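Local structure of major capsid protein (Norovirus Hu/GI.7/TCH-060/USA/2003, 4P25) at residues 40-45 / 202-207; 56-59 / 63-66; 69-74 / 143-148; 105-110 / 169-174. The protein forms the norovirus capsid and, through its protruding P domain, binds fucosylated histo-blood group antigens such as Lewis Y. One frame throughout, in Å; residues are numbered along the deposited sequence.

The four contacts run through the P domain from its buried middle to its glycan-binding end. The centre of contact 1 lies about 6 Å from the centre of the chain, and the loop it closes contains the other three along the sequence. It touches contact 2, where Asn44 and Thr56 meet, their centres about 14 Å apart, and contact 4, whose Trp174 packs on Tyr204, at about 15 Å between centres. Contacts 3 and 4 reach the same six-stranded antiparallel sheet, with about 6 Å between their nearest atoms. Contact 4 supplies Asp108 and His110 to the glycan pocket, whereas in contact 3 the side chain of Phe145 remains about 9 Å from a bound fucose.

Contact 1 (40-45 / 202-207); sequences VQFQNG and IVYFMS
Tyr204 chi1 of -62° puts CG anti to the carbonyl carbon, beside the backbone N, and the ring reaches out from the strand to the 40-45 loop. Val40 comes from the opposite direction, its first torsion (-60°) leaving CG2 between the backbone N and the carbonyl carbon while CG1 stands beside the N; both methyls meet the phenol end. Val40 CG1 lies 3.5 Å from Tyr204 OH, and Val40 CG2 sits at the ring edge, in its plane, 4.0 Å from Tyr204 CE1. Phe42 adds the second apolar touch, its CE2 standing 4.0 Å from Tyr204 CE1, with the two side chains running obliquely to one another.

The strand belongs to the antiparallel sheet of the P domain in which 201-208 pairs with 29-31, 218-221 and 266-269, so the tyrosine links that sheet to a loop with no regular structure of its own. Ile202 CG2, from the same strand, lies 3.5 Å above one face of the Tyr204 ring, offset toward its rim. Trp174 meets Tyr204 edge-to-face, and Arg22 makes a cation-pi contact with Phe42.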
loop_
_atom_site.group_PDB
_atom_site.type_symbol
_atom_site.label_atom_id
_atom_site.label_comp_id
_atom_site.label_asym_id
_atom_site.label_seq_id
_atom_site.Cartn_x
_atom_site.Cartn_y
_atom_site.Cartn_z
ATOM N N VAL A 40 0.241 23.591 6.808
ATOM C CA VAL A 40 -0.640 22.439 6.612
ATOM C C VAL A 40 -0.837 21.684 7.922
ATOM O O VAL A 40 -0.089 21.874 8.881
ATOM C CB VAL A 40 -0.124 21.469 5.516
ATOM C CG1 VAL A 40 -0.018 22.189 4.170
ATOM C CG2 VAL A 40 1.211 20.832 5.924
ATOM N N GLN A 41 -1.855 20.832 7.958
ATOM C CA GLN A 41 -2.139 20.077 9.169
ATOM C C GLN A 41 -2.663 18.688 8.824
ATOM O O GLN A 41 -3.645 18.216 9.404
ATOM C CB GLN A 41 -3.140 20.831 10.054
ATOM C CG GLN A 41 -3.117 20.346 11.494
ATOM C CD GLN A 41 -4.163 20.994 12.374
ATOM O OE1 GLN A 41 -4.905 21.878 11.941
ATOM N NE2 GLN A 41 -4.225 20.556 13.625
ATOM N N PHE A 42 -2.003 18.039 7.869
ATOM C CA PHE A 42 -2.392 16.699 7.439
ATOM C C PHE A 42 -2.472 15.770 8.645
ATOM O O PHE A 42 -1.667 15.887 9.577
ATOM C CB PHE A 42 -1.396 16.155 6.406
ATOM C CG PHE A 42 -1.209 17.045 5.202
ATOM C CD1 PHE A 42 -2.230 17.871 4.756
ATOM C CD2 PHE A 42 -0.006 17.043 4.507
ATOM C CE1 PHE A 42 -2.052 18.689 3.645
ATOM C CE2 PHE A 42 0.176 17.855 3.393
ATOM C CZ PHE A 42 -0.851 18.677 2.965
ATOM N N GLN A 43 -3.449 14.866 8.637
ATOM C CA GLN A 43 -3.634 13.922 9.741
ATOM C C GLN A 43 -3.084 12.540 9.421
ATOM O O GLN A 43 -2.845 11.739 10.318
ATOM C CB GLN A 43 -5.112 13.831 10.127
ATOM C CG GLN A 43 -5.628 15.131 10.717
ATOM C CD GLN A 43 -4.845 15.534 11.944
ATOM O OE1 GLN A 43 -4.751 14.768 12.906
ATOM N NE2 GLN A 43 -4.273 16.734 11.920
ATOM N N ASN A 44 -2.888 12.275 8.134
ATOM C CA ASN A 44 -2.174 11.086 7.698
ATOM C C ASN A 44 -0.766 11.442 7.225
ATOM O O ASN A 44 -0.477 12.609 6.933
ATOM C CB ASN A 44 -2.970 10.343 6.621
ATOM C CG ASN A 44 -4.166 9.610 7.196
ATOM O OD1 ASN A 44 -4.103 9.099 8.319
ATOM N ND2 ASN A 44 -5.261 9.562 6.445
ATOM N N GLY A 45 0.112 10.444 7.178
ATOM C CA GLY A 45 1.524 10.674 6.898
ATOM C C GLY A 45 2.280 11.401 7.997
ATOM O O GLY A 45 3.305 12.032 7.732
ATOM N N ILE A 202 8.815 23.594 3.236
ATOM C CA ILE A 202 8.380 22.212 3.414
ATOM C C ILE A 202 8.337 21.504 2.066
ATOM O O ILE A 202 7.893 22.070 1.068
ATOM C CB ILE A 202 6.991 22.155 4.064
ATOM C CG1 ILE A 202 7.032 22.826 5.443
ATOM C CG2 ILE A 202 6.504 20.710 4.192
ATOM C CD1 ILE A 202 5.681 23.215 5.965
ATOM N N VAL A 203 8.820 20.271 2.043
ATOM C CA VAL A 203 8.771 19.460 0.835
ATOM C C VAL A 203 7.506 18.610 0.824
ATOM O O VAL A 203 7.228 17.885 1.780
ATOM C CB VAL A 203 10.006 18.561 0.712
ATOM C CG1 VAL A 203 9.870 17.635 -0.490
ATOM C CG2 VAL A 203 11.260 19.417 0.597
ATOM N N TYR A 204 6.737 18.728 -0.252
ATOM C CA TYR A 204 5.512 17.960 -0.411
ATOM C C TYR A 204 5.696 16.908 -1.480
ATOM O O TYR A 204 6.244 17.176 -2.549
ATOM C CB TYR A 204 4.336 18.876 -0.752
ATOM C CG TYR A 204 4.072 19.874 0.345
ATOM C CD1 TYR A 204 3.330 19.521 1.460
ATOM C CD2 TYR A 204 4.598 21.158 0.283
ATOM C CE1 TYR A 204 3.102 20.422 2.477
ATOM C CE2 TYR A 204 4.374 22.071 1.299
ATOM C CZ TYR A 204 3.627 21.692 2.392
ATOM O OH TYR A 204 3.396 22.584 3.411
ATOM N N PHE A 205 5.240 15.702 -1.169
ATOM C CA PHE A 205 5.345 14.575 -2.076
ATOM C C PHE A 205 3.994 14.391 -2.747
ATOM O O PHE A 205 2.974 14.207 -2.070
ATOM C CB PHE A 205 5.798 13.342 -1.291
ATOM C CG PHE A 205 7.111 13.553 -0.582
ATOM C CD1 PHE A 205 8.309 13.355 -1.249
ATOM C CD2 PHE A 205 7.145 13.999 0.735
ATOM C CE1 PHE A 205 9.528 13.573 -0.608
ATOM C CE2 PHE A 205 8.358 14.218 1.381
ATOM C CZ PHE A 205 9.550 14.006 0.710
ATOM N N MET A 206 3.987 14.475 -4.077
ATOM C CA MET A 206 2.755 14.591 -4.851
ATOM C C MET A 206 2.393 13.303 -5.582
ATOM O O MET A 206 3.271 12.604 -6.091
ATOM C CB MET A 206 2.886 15.713 -5.891
ATOM C CG MET A 206 3.378 17.056 -5.343
ATOM S SD MET A 206 2.388 17.724 -3.992
ATOM C CE MET A 206 0.804 17.974 -4.795
ATOM N N SER A 207 1.096 13.010 -5.656
ATOM C CA SER A 207 0.605 11.860 -6.408
ATOM C C SER A 207 -0.548 12.227 -7.326
ATOM O O SER A 207 -1.430 12.999 -6.948
ATOM C CB SER A 207 0.120 10.756 -5.460
ATOM O OG SER A 207 1.192 10.202 -4.722
#

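Contact 2 (56-59 / 63-66); sequences TTPV and QVAR
Gln63 lies along Pro58, the two side chains sliding past each other in opposite directions. Its CB rests on the proline ring, with Gln63 CB 3.5 Å from Pro58 CB and Pro58 CG only slightly farther off. From there CG leaves anti to the carbonyl carbon (chi1 -73°), and the chain stays extended beyond it, which carries the amide along the ring toward the backbone of Val59. The amide carbon of Gln63, CD, is 3.9 Å from Pro58 CB. At the tip, Gln63 OE1 comes within 3.4 Å of Pro58 CB. The same oxygen accepts a weak, strongly bent hydrogen bond from Val59 N, with an N-H...O angle of 125°. The stronger grip on this oxygen comes from Ser60 N, in the turn that joins the two segments. The other end of the amide, NE2, donates to Asn17 of the second subunit, so one side chain ties a local turn to the dimer interface.

The proline ring also makes a lighter apolar touch, Pro58 CG standing 4.3 Å from Val64 CG2.

This compact turn leads into strand 66-73. Helix 225-234 packs against it through Val59 and Val64, with Gln225 NE2 bonded to the carbonyls of Pro58 and Val59, while Ala65 and Arg66 meet strand 154-163.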
loop_
_atom_site.group_PDB
_atom_site.type_symbol
_atom_site.label_atom_id
_atom_site.label_comp_id
_atom_site.label_asym_id
_atom_site.label_seq_id
_atom_site.Cartn_x
_atom_site.Cartn_y
_atom_site.Cartn_z
ATOM N N THR A 56 -4.307 10.261 12.461
ATOM C CA THR A 56 -4.935 8.992 12.085
ATOM C C THR A 56 -3.975 8.083 11.319
ATOM O O THR A 56 -4.375 7.034 10.805
ATOM C CB THR A 56 -6.175 9.233 11.215
ATOM O OG1 THR A 56 -5.822 10.106 10.127
ATOM C CG2 THR A 56 -7.280 9.881 12.034
ATOM N N THR A 57 -2.710 8.489 11.262
ATOM C CA THR A 57 -1.692 7.799 10.473
ATOM C C THR A 57 -1.555 6.320 10.840
ATOM O O THR A 57 -1.343 5.990 11.999
ATOM C CB THR A 57 -0.332 8.497 10.655
ATOM O OG1 THR A 57 -0.462 9.882 10.296
ATOM C CG2 THR A 57 0.760 7.837 9.805
ATOM N N PRO A 58 -1.690 5.427 9.843
ATOM C CA PRO A 58 -1.476 3.992 10.033
ATOM C C PRO A 58 -0.057 3.599 9.632
ATOM O O PRO A 58 0.714 4.452 9.197
ATOM C CB PRO A 58 -2.468 3.382 9.054
ATOM C CG PRO A 58 -2.443 4.343 7.900
ATOM C CD PRO A 58 -2.262 5.720 8.517
ATOM N N VAL A 59 0.279 2.323 9.769
ATOM C CA VAL A 59 1.627 1.860 9.462
ATOM C C VAL A 59 1.799 1.487 7.988
ATOM O O VAL A 59 2.811 1.812 7.374
ATOM C CB VAL A 59 2.004 0.660 10.351
ATOM C CG1 VAL A 59 3.369 0.108 9.970
ATOM C CG2 VAL A 59 1.991 1.074 11.795
ATOM N N GLN A 63 -3.306 0.658 4.381
ATOM C CA GLN A 63 -4.279 1.180 5.349
ATOM C C GLN A 63 -4.639 2.643 5.048
ATOM O O GLN A 63 -5.530 3.212 5.678
ATOM C CB GLN A 63 -3.731 1.069 6.776
ATOM C CG GLN A 63 -3.707 -0.356 7.345
ATOM C CD GLN A 63 -2.767 -0.516 8.542
ATOM O OE1 GLN A 63 -1.688 0.081 8.592
ATOM N NE2 GLN A 63 -3.170 -1.348 9.501
ATOM N N VAL A 64 -3.947 3.244 4.081
ATOM C CA VAL A 64 -4.092 4.680 3.796
ATOM C C VAL A 64 -5.400 5.038 3.081
ATOM O O VAL A 64 -5.705 4.501 2.007
ATOM C CB VAL A 64 -2.896 5.167 2.954
ATOM C CG1 VAL A 64 -3.129 6.583 2.408
ATOM C CG2 VAL A 64 -1.601 5.085 3.773
ATOM N N ALA A 65 -6.165 5.944 3.685
ATOM C CA ALA A 65 -7.438 6.439 3.126
ATOM C C ALA A 65 -8.455 5.327 2.894
ATOM O O ALA A 65 -9.063 5.230 1.821
ATOM C CB ALA A 65 -7.212 7.248 1.842
ATOM N N ARG A 66 -8.641 4.494 3.911
ATOM C CA ARG A 66 -9.620 3.423 3.849
ATOM C C ARG A 66 -10.642 3.599 4.955
ATOM O O ARG A 66 -10.390 4.303 5.937
ATOM C CB ARG A 66 -8.931 2.065 3.938
ATOM C CG ARG A 66 -7.891 1.889 2.840
ATOM C CD ARG A 66 -7.359 0.493 2.818
ATOM N NE ARG A 66 -8.340 -0.435 2.273
ATOM C CZ ARG A 66 -8.257 -1.756 2.383
ATOM N NH1 ARG A 66 -7.237 -2.307 3.033
ATOM N NH2 ARG A 66 -9.200 -2.524 1.855
#

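Contact 3 (69-74 / 143-148); sequences GKVFST and IEFTSD
Thr74 and Glu144 face each other from opposite directions, and water rather than a direct bond joins their polar ends. Two waters each donate to both Thr74 OG1 and Glu144 OE1. The first lies 2.8 Å from Thr74 OG1, while the second is 2.9 Å from Glu144 OE1. One threonine oxygen and one glutamate oxygen are thereby bridged twice. Thr74 OG1 also bonds to Gly77 O, in the turn leading to the next strand.

Van der Waals contact accompanies the bridge. The methyl of Thr74 meets the other carboxylate oxygen, CG2 standing 3.6 Å from Glu144 OE2. With chi1 at -62° the glutamate CG lies beside its backbone N, and the chain beyond is extended, which brings the carboxylate out to the threonine. More loosely, Phe72 CE1 comes to 4.4 Å from the carbonyl oxygen Ile143 O, which lies oblique to the ring.

Residues 69-73 and 143-144 belong to strands of the six-stranded antiparallel sheet of the P domain, but these strands are not neighbours in it. Strand 78-83 runs between 66-73 and 142-144, pairing with each, so the side chains meet across the intervening strand, at the side of the sheet where 142-144 is the outermost strand within the chain.

There is one apolar pair. A methyl of Val71 comes to the edge of the Phe145 ring, near its plane, with CG2 4.2 Å from Phe145 CZ. Lys78 of the intervening strand touches both side chains, and Leu128 and Val130 of strand 125-130 also pack on Phe145.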
loop_
_atom_site.group_PDB
_atom_site.type_symbol
_atom_site.label_atom_id
_atom_site.label_comp_id
_atom_site.label_asym_id
_atom_site.label_seq_id
_atom_site.Cartn_x
_atom_site.Cartn_y
_atom_site.Cartn_z
ATOM N N GLY A 69 -16.976 -0.038 8.177
ATOM C CA GLY A 69 -18.074 0.184 9.097
ATOM C C GLY A 69 -19.286 -0.659 8.787
ATOM O O GLY A 69 -19.348 -1.361 7.776
ATOM N N LYS A 70 -20.258 -0.588 9.683
ATOM C CA LYS A 70 -21.507 -1.312 9.509
ATOM C C LYS A 70 -22.624 -0.379 9.079
ATOM O O LYS A 70 -22.849 0.665 9.691
ATOM C CB LYS A 70 -21.870 -2.045 10.795
ATOM C CG LYS A 70 -20.898 -3.168 11.086
ATOM C CD LYS A 70 -21.042 -3.736 12.480
ATOM C CE LYS A 70 -20.093 -4.906 12.647
ATOM N NZ LYS A 70 -18.727 -4.592 12.134
ATOM N N VAL A 71 -23.321 -0.768 8.017
ATOM C CA VAL A 71 -24.417 0.030 7.481
ATOM C C VAL A 71 -25.581 0.076 8.462
ATOM O O VAL A 71 -25.972 -0.951 9.018
ATOM C CB VAL A 71 -24.894 -0.535 6.126
ATOM C CG1 VAL A 71 -26.135 0.210 5.621
ATOM C CG2 VAL A 71 -23.767 -0.470 5.106
ATOM N N PHE A 72 -26.109 1.278 8.684
ATOM C CA PHE A 72 -27.303 1.455 9.507
ATOM C C PHE A 72 -28.273 2.438 8.846
ATOM O O PHE A 72 -27.905 3.153 7.914
ATOM C CB PHE A 72 -26.939 1.896 10.937
ATOM C CG PHE A 72 -26.457 3.322 11.045
ATOM C CD1 PHE A 72 -25.132 3.646 10.784
ATOM C CD2 PHE A 72 -27.324 4.333 11.428
ATOM C CE1 PHE A 72 -24.690 4.958 10.892
ATOM C CE2 PHE A 72 -26.887 5.642 11.537
ATOM C CZ PHE A 72 -25.572 5.957 11.267
ATOM N N SER A 73 -29.513 2.453 9.320
ATOM C CA SER A 73 -30.539 3.313 8.741
ATOM C C SER A 73 -30.558 4.683 9.407
ATOM O O SER A 73 -30.587 4.784 10.636
ATOM C CB SER A 73 -31.921 2.669 8.879
ATOM O OG SER A 73 -31.984 1.421 8.213
ATOM N N THR A 74 -30.538 5.735 8.594
ATOM C CA THR A 74 -30.671 7.092 9.107
ATOM C C THR A 74 -32.017 7.660 8.678
ATOM O O THR A 74 -32.794 6.984 7.999
ATOM C CB THR A 74 -29.560 8.002 8.576
ATOM O OG1 THR A 74 -29.751 8.212 7.171
ATOM C CG2 THR A 74 -28.201 7.358 8.798
ATOM N N ILE A 143 -20.572 8.243 9.865
ATOM C CA ILE A 143 -20.753 9.126 8.723
ATOM C C ILE A 143 -22.000 8.685 7.984
ATOM O O ILE A 143 -22.489 7.571 8.188
ATOM C CB ILE A 143 -19.547 9.086 7.755
ATOM C CG1 ILE A 143 -19.358 7.676 7.182
ATOM C CG2 ILE A 143 -18.282 9.597 8.442
ATOM C CD1 ILE A 143 -18.208 7.561 6.201
ATOM N N GLU A 144 -22.534 9.556 7.139
ATOM C CA GLU A 144 -23.654 9.169 6.297
ATOM C C GLU A 144 -23.214 9.110 4.841
ATOM O O GLU A 144 -22.173 9.653 4.480
ATOM C CB GLU A 144 -24.845 10.108 6.497
ATOM C CG GLU A 144 -25.363 10.070 7.939
ATOM C CD GLU A 144 -26.733 10.709 8.125
ATOM O OE1 GLU A 144 -27.340 11.152 7.130
ATOM O OE2 GLU A 144 -27.195 10.764 9.285
ATOM N N PHE A 145 -23.991 8.414 4.021
ATOM C CA PHE A 145 -23.685 8.314 2.598
ATOM C C PHE A 145 -24.948 8.119 1.776
ATOM O O PHE A 145 -26.004 7.750 2.302
ATOM C CB PHE A 145 -22.693 7.163 2.315
ATOM C CG PHE A 145 -23.253 5.786 2.590
ATOM C CD1 PHE A 145 -23.998 5.114 1.631
ATOM C CD2 PHE A 145 -23.018 5.156 3.807
ATOM C CE1 PHE A 145 -24.520 3.846 1.886
ATOM C CE2 PHE A 145 -23.530 3.891 4.065
ATOM C CZ PHE A 145 -24.279 3.235 3.101
ATOM N N THR A 146 -24.833 8.382 0.484
ATOM C CA THR A 146 -25.825 7.931 -0.473
ATOM C C THR A 146 -25.098 6.967 -1.398
ATOM O O THR A 146 -23.867 7.030 -1.519
ATOM C CB THR A 146 -26.448 9.100 -1.277
ATOM O OG1 THR A 146 -25.419 9.832 -1.953
ATOM C CG2 THR A 146 -27.218 10.042 -0.353
ATOM N N SER A 147 -25.841 6.062 -2.022
ATOM C CA SER A 147 -25.250 5.086 -2.928
ATOM C C SER A 147 -26.266 4.642 -3.962
ATOM O O SER A 147 -27.450 4.494 -3.659
ATOM C CB SER A 147 -24.753 3.862 -2.154
ATOM O OG SER A 147 -24.203 2.895 -3.036
ATOM N N ASP A 148 -25.805 4.426 -5.185
ATOM C CA ASP A 148 -26.678 3.886 -6.218
ATOM C C ASP A 148 -26.769 2.367 -6.104
ATOM O O ASP A 148 -27.570 1.729 -6.784
ATOM C CB ASP A 148 -26.218 4.325 -7.610
ATOM C CG ASP A 148 -26.576 5.767 -7.903
ATOM O OD1 ASP A 148 -27.562 6.255 -7.309
ATOM O OD2 ASP A 148 -25.879 6.413 -8.715
HETATM O O HOH W 1 -28.040 9.067 5.100
HETATM O O HOH W 2 -30.198 11.310 7.334
#

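Contact 4 (105-110 / 169-174); sequences GACDWH and ARVDPW. With GAL (beta-D-galactopyranose), chain E; FUC (alpha-L-fucopyranose), chain B.
Water does much of the joining between 105-110 and 169-174, for no direct hydrogen bond crosses and Ala106 O is met by two waters. One lies 2.8 Å from Ala106 O, to which it probably donates, and accepts from Asp172 N; the other donates to Ala106 O and, at 3.1 Å, to Arg170 O. Direct touching is apolar: both methyls of Val171 reach the Cys107 side chain, the nearer being CG1 at 4.0 Å from Cys107 CB. With CG1 anti to the backbone N (chi1 175°), the valine fork straddles that carbon.

Past Cys107 the chain enters strand 108-115, a strand of the six-stranded antiparallel sheet that lines the glycan pocket, and here the contact passes into the binding site. Galactose O3 donates to Asp108 OD2 at 2.7 Å and accepts from His110 NE2 at 3.1 Å, so one sugar hydroxyl is held by two side chains. Ser163 OG and Pro164 O also hydrogen-bond the galactose. The imidazole meets O3 at the ring edge, with fucose O2 also near, and Trp161 stacks on His110. Asp108 OD1 forms a salt bridge with Lys131, which probably helps to position the carboxylate. In the other segment, Asp172 OD1 accepts from Trp174 N, an Asx turn.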
loop_
_atom_site.group_PDB
_atom_site.type_symbol
_atom_site.label_atom_id
_atom_site.label_comp_id
_atom_site.label_asym_id
_atom_site.label_seq_id
_atom_site.Cartn_x
_atom_site.Cartn_y
_atom_site.Cartn_z
ATOM N N GLY A 105 -9.759 17.119 3.057
ATOM C CA GLY A 105 -10.826 17.940 3.600
ATOM C C GLY A 105 -11.686 18.680 2.598
ATOM O O GLY A 105 -11.297 18.872 1.445
ATOM N N ALA A 106 -12.872 19.074 3.056
ATOM C CA ALA A 106 -13.752 19.998 2.339
ATOM C C ALA A 106 -14.081 19.574 0.915
ATOM O O ALA A 106 -13.922 20.349 -0.029
ATOM C CB ALA A 106 -13.181 21.414 2.367
ATOM N N CYS A 107 -14.542 18.337 0.775
ATOM C CA CYS A 107 -14.938 17.808 -0.520
ATOM C C CYS A 107 -15.821 16.589 -0.312
ATOM O O CYS A 107 -15.863 16.021 0.783
ATOM C CB CYS A 107 -13.713 17.446 -1.371
ATOM S SG CYS A 107 -12.570 16.230 -0.632
ATOM N N ASP A 108 -16.547 16.203 -1.354
ATOM C CA ASP A 108 -17.234 14.924 -1.344
ATOM C C ASP A 108 -16.230 13.801 -1.554
ATOM O O ASP A 108 -15.266 13.944 -2.316
ATOM C CB ASP A 108 -18.289 14.864 -2.446
ATOM C CG ASP A 108 -19.605 15.509 -2.047
ATOM O OD1 ASP A 108 -19.636 16.340 -1.111
ATOM O OD2 ASP A 108 -20.617 15.184 -2.703
ATOM N N TRP A 109 -16.454 12.687 -0.869
ATOM C CA TRP A 109 -15.683 11.475 -1.085
ATOM C C TRP A 109 -16.523 10.448 -1.814
ATOM O O TRP A 109 -17.740 10.401 -1.655
ATOM C CB TRP A 109 -15.239 10.867 0.245
ATOM C CG TRP A 109 -14.273 11.692 1.015
ATOM C CD1 TRP A 109 -13.594 12.796 0.583
ATOM C CD2 TRP A 109 -13.864 11.469 2.365
ATOM N NE1 TRP A 109 -12.788 13.275 1.593
ATOM C CE2 TRP A 109 -12.938 12.477 2.699
ATOM C CE3 TRP A 109 -14.197 10.511 3.332
ATOM C CZ2 TRP A 109 -12.338 12.554 3.957
ATOM C CZ3 TRP A 109 -13.604 10.588 4.579
ATOM C CH2 TRP A 109 -12.689 11.604 4.884
ATOM N N HIS A 110 -15.861 9.615 -2.606
ATOM C CA HIS A 110 -16.513 8.496 -3.254
ATOM C C HIS A 110 -15.669 7.273 -2.962
ATOM O O HIS A 110 -14.536 7.155 -3.426
ATOM C CB HIS A 110 -16.662 8.792 -4.740
ATOM C CG HIS A 110 -17.337 10.102 -4.999
ATOM N ND1 HIS A 110 -16.639 11.255 -5.291
ATOM C CD2 HIS A 110 -18.651 10.430 -5.074
ATOM C CE1 HIS A 110 -17.493 12.241 -5.505
ATOM N NE2 HIS A 110 -18.719 11.766 -5.381
ATOM N N ALA A 169 -17.873 24.546 -7.419
ATOM C CA ALA A 169 -16.753 24.824 -6.525
ATOM C C ALA A 169 -15.551 23.979 -6.902
ATOM O O ALA A 169 -15.609 23.175 -7.835
ATOM C CB ALA A 169 -17.147 24.589 -5.067
ATOM N N ARG A 170 -14.450 24.160 -6.188
ATOM C CA ARG A 170 -13.242 23.411 -6.490
ATOM C C ARG A 170 -12.827 22.564 -5.294
ATOM O O ARG A 170 -13.271 22.797 -4.171
ATOM C CB ARG A 170 -12.122 24.354 -6.943
ATOM C CG ARG A 170 -12.418 25.019 -8.287
ATOM C CD ARG A 170 -11.354 26.023 -8.704
ATOM N NE ARG A 170 -10.334 25.435 -9.573
ATOM C CZ ARG A 170 -9.739 26.079 -10.576
ATOM N NH1 ARG A 170 -10.066 27.339 -10.846
ATOM N NH2 ARG A 170 -8.822 25.464 -11.313
ATOM N N VAL A 171 -11.985 21.567 -5.552
ATOM C CA VAL A 171 -11.442 20.755 -4.474
ATOM C C VAL A 171 -10.025 21.219 -4.165
ATOM O O VAL A 171 -9.213 21.396 -5.072
ATOM C CB VAL A 171 -11.413 19.267 -4.853
ATOM C CG1 VAL A 171 -10.731 18.442 -3.765
ATOM C CG2 VAL A 171 -12.823 18.762 -5.109
ATOM N N ASP A 172 -9.744 21.431 -2.883
ATOM C CA ASP A 172 -8.397 21.757 -2.430
ATOM C C ASP A 172 -7.894 20.621 -1.545
ATOM O O ASP A 172 -8.260 20.546 -0.373
ATOM C CB ASP A 172 -8.406 23.065 -1.636
ATOM C CG ASP A 172 -7.017 23.501 -1.199
ATOM O OD1 ASP A 172 -6.053 22.729 -1.376
ATOM O OD2 ASP A 172 -6.885 24.628 -0.670
ATOM N N PRO A 173 -7.036 19.747 -2.095
ATOM C CA PRO A 173 -6.590 18.584 -1.322
ATOM C C PRO A 173 -5.547 18.926 -0.257
ATOM O O PRO A 173 -5.056 18.022 0.421
ATOM C CB PRO A 173 -5.983 17.677 -2.394
ATOM C CG PRO A 173 -5.450 18.629 -3.407
ATOM C CD PRO A 173 -6.460 19.757 -3.454
ATOM N N TRP A 174 -5.219 20.207 -0.108
ATOM C CA TRP A 174 -4.313 20.647 0.949
ATOM C C TRP A 174 -5.045 20.864 2.278
ATOM O O TRP A 174 -4.418 21.064 3.318
ATOM C CB TRP A 174 -3.575 21.918 0.515
ATOM C CG TRP A 174 -2.695 21.694 -0.677
ATOM C CD1 TRP A 174 -3.099 21.457 -1.962
ATOM C CD2 TRP A 174 -1.267 21.678 -0.699
ATOM N NE1 TRP A 174 -2.009 21.290 -2.778
ATOM C CE2 TRP A 174 -0.869 21.423 -2.026
ATOM C CE3 TRP A 174 -0.280 21.853 0.278
ATOM C CZ2 TRP A 174 0.471 21.343 -2.403
ATOM C CZ3 TRP A 174 1.045 21.772 -0.098
ATOM C CH2 TRP A 174 1.410 21.521 -1.425
HETATM C C1 GAL E . -22.332 15.900 -8.072
HETATM C C2 GAL E . -21.470 14.870 -7.361
HETATM C C3 GAL E . -21.342 15.241 -5.892
HETATM C C4 GAL E . -20.833 16.667 -5.771
HETATM C C5 GAL E . -21.731 17.597 -6.570
HETATM C C6 GAL E . -21.213 19.032 -6.454
HETATM O O2 GAL E . -22.075 13.574 -7.478
HETATM O O3 GAL E . -20.422 14.347 -5.250
HETATM O O4 GAL E . -19.493 16.742 -6.279
HETATM O O5 GAL E . -21.729 17.197 -7.948
HETATM O O6 GAL E . -22.220 19.941 -6.905
HETATM C C1 FUC B . -21.077 12.609 -7.839
HETATM C C2 FUC B . -21.622 11.208 -7.616
HETATM C C3 FUC B . -22.852 10.998 -8.484
HETATM C C4 FUC B . -22.510 11.309 -9.933
HETATM C C5 FUC B . -21.915 12.705 -10.026
HETATM C C6 FUC B . -21.564 13.014 -11.482
HETATM O O2 FUC B . -21.977 11.046 -6.236
HETATM O O3 FUC B . -23.287 9.635 -8.377
HETATM O O4 FUC B . -21.559 10.350 -10.417
HETATM O O5 FUC B . -20.729 12.774 -9.221
HETATM O O HOH W 3 -11.298 21.038 -0.510
HETATM O O HOH W 4 -15.072 21.191 -2.303
#